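Local coordinates for DUF4595 domain-containing protein (Bacteroides vulgatus, PDB 3TZG) that is of unknown function but folds as a porin-like beta barrel, at residues A173-Y178 with A199-I204; I106-D111 with F185-N190. One frame throughout, in Å; residues are numbered along the deposited sequence.

Contact 1: residues A173-Y178 with A199-I204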
loop_
_atom_site.group_PDB
_atom_site.type_symbol
_atom_site.label_atom_id
_atom_site.label_comp_id
_atom_site.label_asym_id
_atom_site.label_seq_id
_atom_site.Cartn_x
_atom_site.Cartn_y
_atom_site.Cartn_z
ATOM N N ALA A 173 0.397 5.620 0.765
ATOM C CA ALA A 173 0.255 4.308 0.129
ATOM C C ALA A 173 1.022 4.244 -1.188
ATOM O O ALA A 173 1.375 3.160 -1.634
ATOM C CB ALA A 173 -1.212 4.008 -0.113
ATOM N N TYR A 174 1.282 5.398 -1.818
ATOM C CA TYR A 174 1.998 5.425 -3.080
ATOM C C TYR A 174 3.509 5.366 -2.861
ATOM O O TYR A 174 4.217 5.156 -3.849
ATOM C CB TYR A 174 1.613 6.663 -3.908
ATOM C CG TYR A 174 0.222 6.569 -4.507
ATOM C CD1 TYR A 174 -0.048 5.699 -5.560
ATOM C CD2 TYR A 174 -0.833 7.315 -3.991
ATOM C CE1 TYR A 174 -1.335 5.559 -6.073
ATOM C CE2 TYR A 174 -2.129 7.181 -4.495
ATOM C CZ TYR A 174 -2.376 6.303 -5.540
ATOM O OH TYR A 174 -3.639 6.180 -6.094
ATOM N N VAL A 175 4.013 5.482 -1.594
ATOM C CA VAL A 175 5.465 5.437 -1.318
ATOM C C VAL A 175 5.877 4.423 -0.210
ATOM O O VAL A 175 7.054 4.040 -0.154
ATOM C CB VAL A 175 6.029 6.818 -0.932
ATOM C CG1 VAL A 175 5.887 7.816 -2.067
ATOM C CG2 VAL A 175 5.412 7.363 0.354
ATOM N N ILE A 176 4.966 4.028 0.689
ATOM C CA ILE A 176 5.382 3.134 1.793
ATOM C C ILE A 176 5.432 1.663 1.324
ATOM O O ILE A 176 5.017 1.331 0.198
ATOM C CB ILE A 176 4.554 3.281 3.090
ATOM C CG1 ILE A 176 3.127 2.736 2.916
ATOM C CG2 ILE A 176 4.610 4.771 3.526
ATOM C CD1 ILE A 176 2.235 2.829 4.090
ATOM N N ASP A 177 6.069 0.831 2.192
ATOM C CA ASP A 177 6.394 -0.593 2.070
ATOM C C ASP A 177 5.242 -1.454 2.487
ATOM O O ASP A 177 4.885 -1.438 3.659
ATOM C CB ASP A 177 7.592 -0.881 2.991
ATOM C CG ASP A 177 8.578 -1.892 2.482
ATOM O OD1 ASP A 177 9.504 -1.492 1.742
ATOM O OD2 ASP A 177 8.469 -3.069 2.871
ATOM N N TYR A 178 4.668 -2.230 1.565
ATOM C CA TYR A 178 3.550 -3.147 1.855
ATOM C C TYR A 178 3.659 -4.414 0.964
ATOM O O TYR A 178 4.394 -4.428 -0.033
ATOM C CB TYR A 178 2.179 -2.450 1.681
ATOM C CG TYR A 178 1.995 -1.856 0.307
ATOM C CD1 TYR A 178 1.649 -2.653 -0.777
ATOM C CD2 TYR A 178 2.224 -0.506 0.075
ATOM C CE1 TYR A 178 1.589 -2.136 -2.064
ATOM C CE2 TYR A 178 2.113 0.033 -1.201
ATOM C CZ TYR A 178 1.789 -0.786 -2.272
ATOM O OH TYR A 178 1.672 -0.274 -3.545
ATOM N N ALA A 199 1.212 13.452 6.832
ATOM C CA ALA A 199 2.654 13.556 6.549
ATOM C C ALA A 199 3.085 12.721 5.346
ATOM O O ALA A 199 2.506 11.667 5.113
ATOM C CB ALA A 199 3.442 13.102 7.769
ATOM N N LEU A 200 4.137 13.169 4.622
ATOM C CA LEU A 200 4.756 12.447 3.502
ATOM C C LEU A 200 6.269 12.333 3.718
ATOM O O LEU A 200 6.893 13.356 4.026
ATOM C CB LEU A 200 4.471 13.097 2.146
ATOM C CG LEU A 200 3.052 12.955 1.599
ATOM C CD1 LEU A 200 2.828 13.856 0.372
ATOM C CD2 LEU A 200 2.713 11.503 1.351
ATOM N N PRO A 201 6.890 11.129 3.585
ATOM C CA PRO A 201 8.334 11.043 3.801
ATOM C C PRO A 201 9.123 11.695 2.666
ATOM O O PRO A 201 8.767 11.536 1.495
ATOM C CB PRO A 201 8.584 9.532 3.868
ATOM C CG PRO A 201 7.531 8.947 2.991
ATOM C CD PRO A 201 6.326 9.811 3.207
ATOM N N ASN A 202 10.175 12.446 3.000
ATOM C CA ASN A 202 11.025 13.071 1.981
ATOM C C ASN A 202 12.119 12.105 1.520
ATOM O O ASN A 202 12.534 12.167 0.367
ATOM C CB ASN A 202 11.628 14.372 2.472
ATOM C CG ASN A 202 12.245 14.346 3.829
ATOM O OD1 ASN A 202 11.586 14.564 4.842
ATOM N ND2 ASN A 202 13.538 14.243 3.859
ATOM N N ASP A 203 12.540 11.180 2.386
ATOM C CA ASP A 203 13.588 10.193 2.073
ATOM C C ASP A 203 13.263 8.824 2.693
ATOM O O ASP A 203 12.595 8.743 3.728
ATOM C CB ASP A 203 14.959 10.695 2.546
ATOM C CG ASP A 203 15.422 11.912 1.734
ATOM O OD1 ASP A 203 15.843 11.725 0.565
ATOM O OD2 ASP A 203 15.306 13.052 2.247
ATOM N N ILE A 204 13.674 7.753 1.996
ATOM C CA ILE A 204 13.456 6.359 2.399
ATOM C C ILE A 204 14.769 5.576 2.262
ATOM O O ILE A 204 15.458 5.733 1.241
ATOM C CB ILE A 204 12.320 5.670 1.569
ATOM C CG1 ILE A 204 11.086 6.587 1.399
ATOM C CG2 ILE A 204 11.973 4.271 2.167
ATOM C CD1 ILE A 204 10.235 6.292 0.313
#
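Between strand 163-164 and helix 181-188 the chain makes a loop that packs against the wall of a porin-like barrel, apparently from within, and Val175 of that loop packs on Pro201 and Ile204 of the wall. The backbones stay well apart: the closest pair of alpha carbons, Val175 CA and Pro201 CA, is separated by 8.1 Å, so the contact is made mainly by side chains.

Val175 and Pro201 point their CB atoms at each other and meet almost head-on. Val175 CG2 stands 3.7 Å from Pro201 CG and 3.9 Å from Pro201 CD, placing one methyl against the outer end of the pyrrolidine ring. The chi1 of -63° sets Val175 CG1 opposite the carbonyl carbon, which leaves CG2, the touching methyl, between the backbone N and the carbonyl carbon. Ile204 comes in beside this pair through its delta methyl. Ile204 CD1 rests against Val175 O at 3.9 Å, a van der Waals contact, and is 4.4 Å from Val175 CB.

That Pro201 and Ile204 both turn toward Val175 calls for an explanation, since residues three apart on a regular strand face opposite ways. Strand 199-208 is broken here, and the psi of Asn202, -28°, leaves the extended range and changes the alternation. Beside the break, Asn202 ND2 donates to Asp203 OD2 (2.7 Å) from the anti side, tilted from the carboxylate plane; Asn202 ND2 also bonds Asn158 OD1. Tyr157 borders the apolar group, touching both Pro201 and Ile204, and Val175 reaches Ile231 and Val233 too.

All three touching residues are buried. The side chains meet through carbon alone; with 137 Å² buried and no polar pairing between the segments, fit and the exclusion of water join them.

Contact 2: residues I106-D111 with F185-N190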
loop_
_atom_site.group_PDB
_atom_site.type_symbol
_atom_site.label_atom_id
_atom_site.label_comp_id
_atom_site.label_asym_id
_atom_site.label_seq_id
_atom_site.Cartn_x
_atom_site.Cartn_y
_atom_site.Cartn_z
ATOM N N ILE A 106 1.263 -1.574 14.048
ATOM C CA ILE A 106 0.404 -2.459 13.253
ATOM C C ILE A 106 1.182 -3.671 12.830
ATOM O O ILE A 106 2.237 -3.562 12.206
ATOM C CB ILE A 106 -0.203 -1.756 12.009
ATOM C CG1 ILE A 106 -0.883 -0.420 12.359
ATOM C CG2 ILE A 106 -1.164 -2.673 11.245
ATOM C CD1 ILE A 106 -1.234 0.429 11.162
ATOM N N PHE A 107 0.625 -4.844 13.138
ATOM C CA PHE A 107 1.145 -6.155 12.746
ATOM C C PHE A 107 0.296 -6.667 11.624
ATOM O O PHE A 107 -0.934 -6.711 11.765
ATOM C CB PHE A 107 1.147 -7.135 13.944
ATOM C CG PHE A 107 2.037 -6.704 15.083
ATOM C CD1 PHE A 107 1.567 -5.840 16.063
ATOM C CD2 PHE A 107 3.370 -7.105 15.137
ATOM C CE1 PHE A 107 2.409 -5.409 17.092
ATOM C CE2 PHE A 107 4.215 -6.649 16.147
ATOM C CZ PHE A 107 3.727 -5.813 17.124
ATOM N N ILE A 108 0.923 -6.981 10.480
ATOM C CA ILE A 108 0.217 -7.561 9.336
ATOM C C ILE A 108 0.828 -8.940 9.091
ATOM O O ILE A 108 2.036 -9.065 8.889
ATOM C CB ILE A 108 0.251 -6.632 8.078
ATOM C CG1 ILE A 108 -0.323 -5.226 8.411
ATOM C CG2 ILE A 108 -0.506 -7.275 6.920
ATOM C CD1 ILE A 108 -0.326 -4.226 7.329
ATOM N N ASN A 109 0.016 -9.977 9.162
ATOM C CA ASN A 109 0.508 -11.343 8.929
ATOM C C ASN A 109 -0.328 -11.987 7.851
ATOM O O ASN A 109 -1.558 -12.052 7.993
ATOM C CB ASN A 109 0.504 -12.175 10.206
ATOM C CG ASN A 109 1.299 -11.538 11.326
ATOM O OD1 ASN A 109 2.517 -11.677 11.406
ATOM N ND2 ASN A 109 0.629 -10.782 12.194
ATOM N N SER A 110 0.335 -12.410 6.743
ATOM C CA SER A 110 -0.313 -13.032 5.581
ATOM C C SER A 110 0.205 -14.416 5.280
ATOM O O SER A 110 1.402 -14.687 5.395
ATOM C CB SER A 110 -0.116 -12.183 4.337
ATOM O OG SER A 110 -0.722 -10.906 4.472
ATOM N N ASP A 111 -0.712 -15.292 4.879
ATOM C CA ASP A 111 -0.394 -16.648 4.455
ATOM C C ASP A 111 -0.952 -16.861 3.090
ATOM O O ASP A 111 -2.134 -16.577 2.840
ATOM C CB ASP A 111 -0.896 -17.706 5.434
ATOM C CG ASP A 111 0.081 -17.914 6.552
ATOM O OD1 ASP A 111 1.123 -18.539 6.303
ATOM O OD2 ASP A 111 -0.163 -17.385 7.666
ATOM N N PHE A 185 -4.526 -0.870 -0.969
ATOM C CA PHE A 185 -5.867 -0.383 -0.679
ATOM C C PHE A 185 -6.115 -0.250 0.836
ATOM O O PHE A 185 -6.733 0.736 1.264
ATOM C CB PHE A 185 -6.914 -1.288 -1.319
ATOM C CG PHE A 185 -7.010 -1.042 -2.801
ATOM C CD1 PHE A 185 -7.363 0.213 -3.298
ATOM C CD2 PHE A 185 -6.725 -2.055 -3.713
ATOM C CE1 PHE A 185 -7.413 0.445 -4.677
ATOM C CE2 PHE A 185 -6.783 -1.817 -5.091
ATOM C CZ PHE A 185 -7.124 -0.571 -5.559
ATOM N N TYR A 186 -5.578 -1.185 1.639
ATOM C CA TYR A 186 -5.691 -1.122 3.092
ATOM C C TYR A 186 -5.161 0.207 3.627
ATOM O O TYR A 186 -5.821 0.802 4.469
ATOM C CB TYR A 186 -4.939 -2.290 3.745
ATOM C CG TYR A 186 -4.787 -2.162 5.245
ATOM C CD1 TYR A 186 -5.788 -2.603 6.109
ATOM C CD2 TYR A 186 -3.631 -1.624 5.804
ATOM C CE1 TYR A 186 -5.633 -2.528 7.495
ATOM C CE2 TYR A 186 -3.465 -1.543 7.187
ATOM C CZ TYR A 186 -4.464 -2.005 8.027
ATOM O OH TYR A 186 -4.303 -1.915 9.381
ATOM N N PHE A 187 -3.985 0.674 3.138
ATOM C CA PHE A 187 -3.384 1.942 3.549
ATOM C C PHE A 187 -4.054 3.126 2.862
ATOM O O PHE A 187 -4.405 4.088 3.562
ATOM C CB PHE A 187 -1.861 1.979 3.297
ATOM C CG PHE A 187 -1.115 1.115 4.295
ATOM C CD1 PHE A 187 -1.040 1.475 5.634
ATOM C CD2 PHE A 187 -0.534 -0.080 3.907
ATOM C CE1 PHE A 187 -0.403 0.654 6.564
ATOM C CE2 PHE A 187 0.105 -0.906 4.850
ATOM C CZ PHE A 187 0.164 -0.527 6.167
ATOM N N LEU A 188 -4.271 3.054 1.515
ATOM C CA LEU A 188 -4.883 4.140 0.708
ATOM C C LEU A 188 -6.273 4.550 1.239
ATOM O O LEU A 188 -6.579 5.738 1.239
ATOM C CB LEU A 188 -5.009 3.716 -0.768
ATOM C CG LEU A 188 -5.527 4.762 -1.770
ATOM C CD1 LEU A 188 -4.406 5.676 -2.237
ATOM C CD2 LEU A 188 -6.150 4.099 -2.980
ATOM N N LEU A 189 -7.092 3.577 1.697
ATOM C CA LEU A 189 -8.459 3.824 2.175
ATOM C C LEU A 189 -8.496 3.972 3.703
ATOM O O LEU A 189 -9.587 4.099 4.273
ATOM C CB LEU A 189 -9.405 2.678 1.729
ATOM C CG LEU A 189 -9.371 2.220 0.245
ATOM C CD1 LEU A 189 -10.501 1.281 -0.045
ATOM C CD2 LEU A 189 -9.423 3.400 -0.744
ATOM N N ASN A 190 -7.305 3.973 4.362
ATOM C CA ASN A 190 -7.099 4.134 5.808
ATOM C C ASN A 190 -7.974 3.139 6.622
ATOM O O ASN A 190 -8.650 3.532 7.595
ATOM C CB ASN A 190 -7.383 5.588 6.260
ATOM C CG ASN A 190 -6.790 5.930 7.611
ATOM O OD1 ASN A 190 -5.691 5.481 7.977
ATOM N ND2 ASN A 190 -7.494 6.755 8.375
#
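Ile106 and Ile108, on one side of strand 105-114, meet Tyr186 and Phe187 of helix 181-188. The alpha carbons come no nearer than 10.7 Å, between Ile108 CA and Tyr186 CA, so long side chains make the whole junction.

The aliphatic-to-aromatic contacts come first. Ile108 sends its delta methyl to both rings: CD1 is 3.9 Å from Phe187 CZ and 4.1 Å from Tyr186 CE2, approaching each obliquely. An extended chain (chi2 179°) carries that methyl out toward the helix. Ile108 runs head-on against Phe187 but passes alongside Tyr186 in the reverse sense.

Between the two aromatic side chains the arrangement is face and edge. Tyr186 CD2 lies 3.7 Å above the centre of the Phe187 ring, while Phe187 CD2 lies at the edge of the Tyr186 ring, in its plane. The different first torsions of these consecutive residues, 169° for Tyr186 and -73° for Phe187, bring both rings to the same isoleucine methyl.

Polar atoms lie around this apolar group. Ile106 sets its branch methyl against the phenol oxygen, CG2 at 3.7 Å from Tyr186 OH. This is packing alone; the polar partner of that buried oxygen is Tyr101 OH, which is hydrogen-bonded to it. Beyond the rings, Asn190, at positive phi, closes the helix in a Schellman motif with two bonds back into the last turn, one of them Asn190 N to Phe187 O (3.0 Å).

In the wider fold, strand 105-114 runs between strands 90-102 and 120-130, and both contribute to the surroundings of the helix. Tyr99 of the former stacks on Tyr186, Tyr128 of the latter meets Phe187 with ring planes at about 45°, and Phe185 packs on Ile51 of strand 48-51.

In the fold
Contacts 1 and 2 have centres about 15 Å apart, and their segments alternate along the chain: 106-111, 173-178, 185-190, 199-204. The connection from strand 163-164 to strand 199-208 supplies the loop of contact 1 and then the helix of contact 2, before the chain re-enters the wall. The two contacts touch directly, with Ile176 CD1 at 3.8 Å from Phe187 CG. The wall strands involved, 105-114 and 199-208, belong to the same curled antiparallel array, which closes because strand 12-15 pairs with strand 239-247. The loop and helix thus meet separate parts of one barrel wall, consistent with a connection folded into the barrel interior and partly filling it.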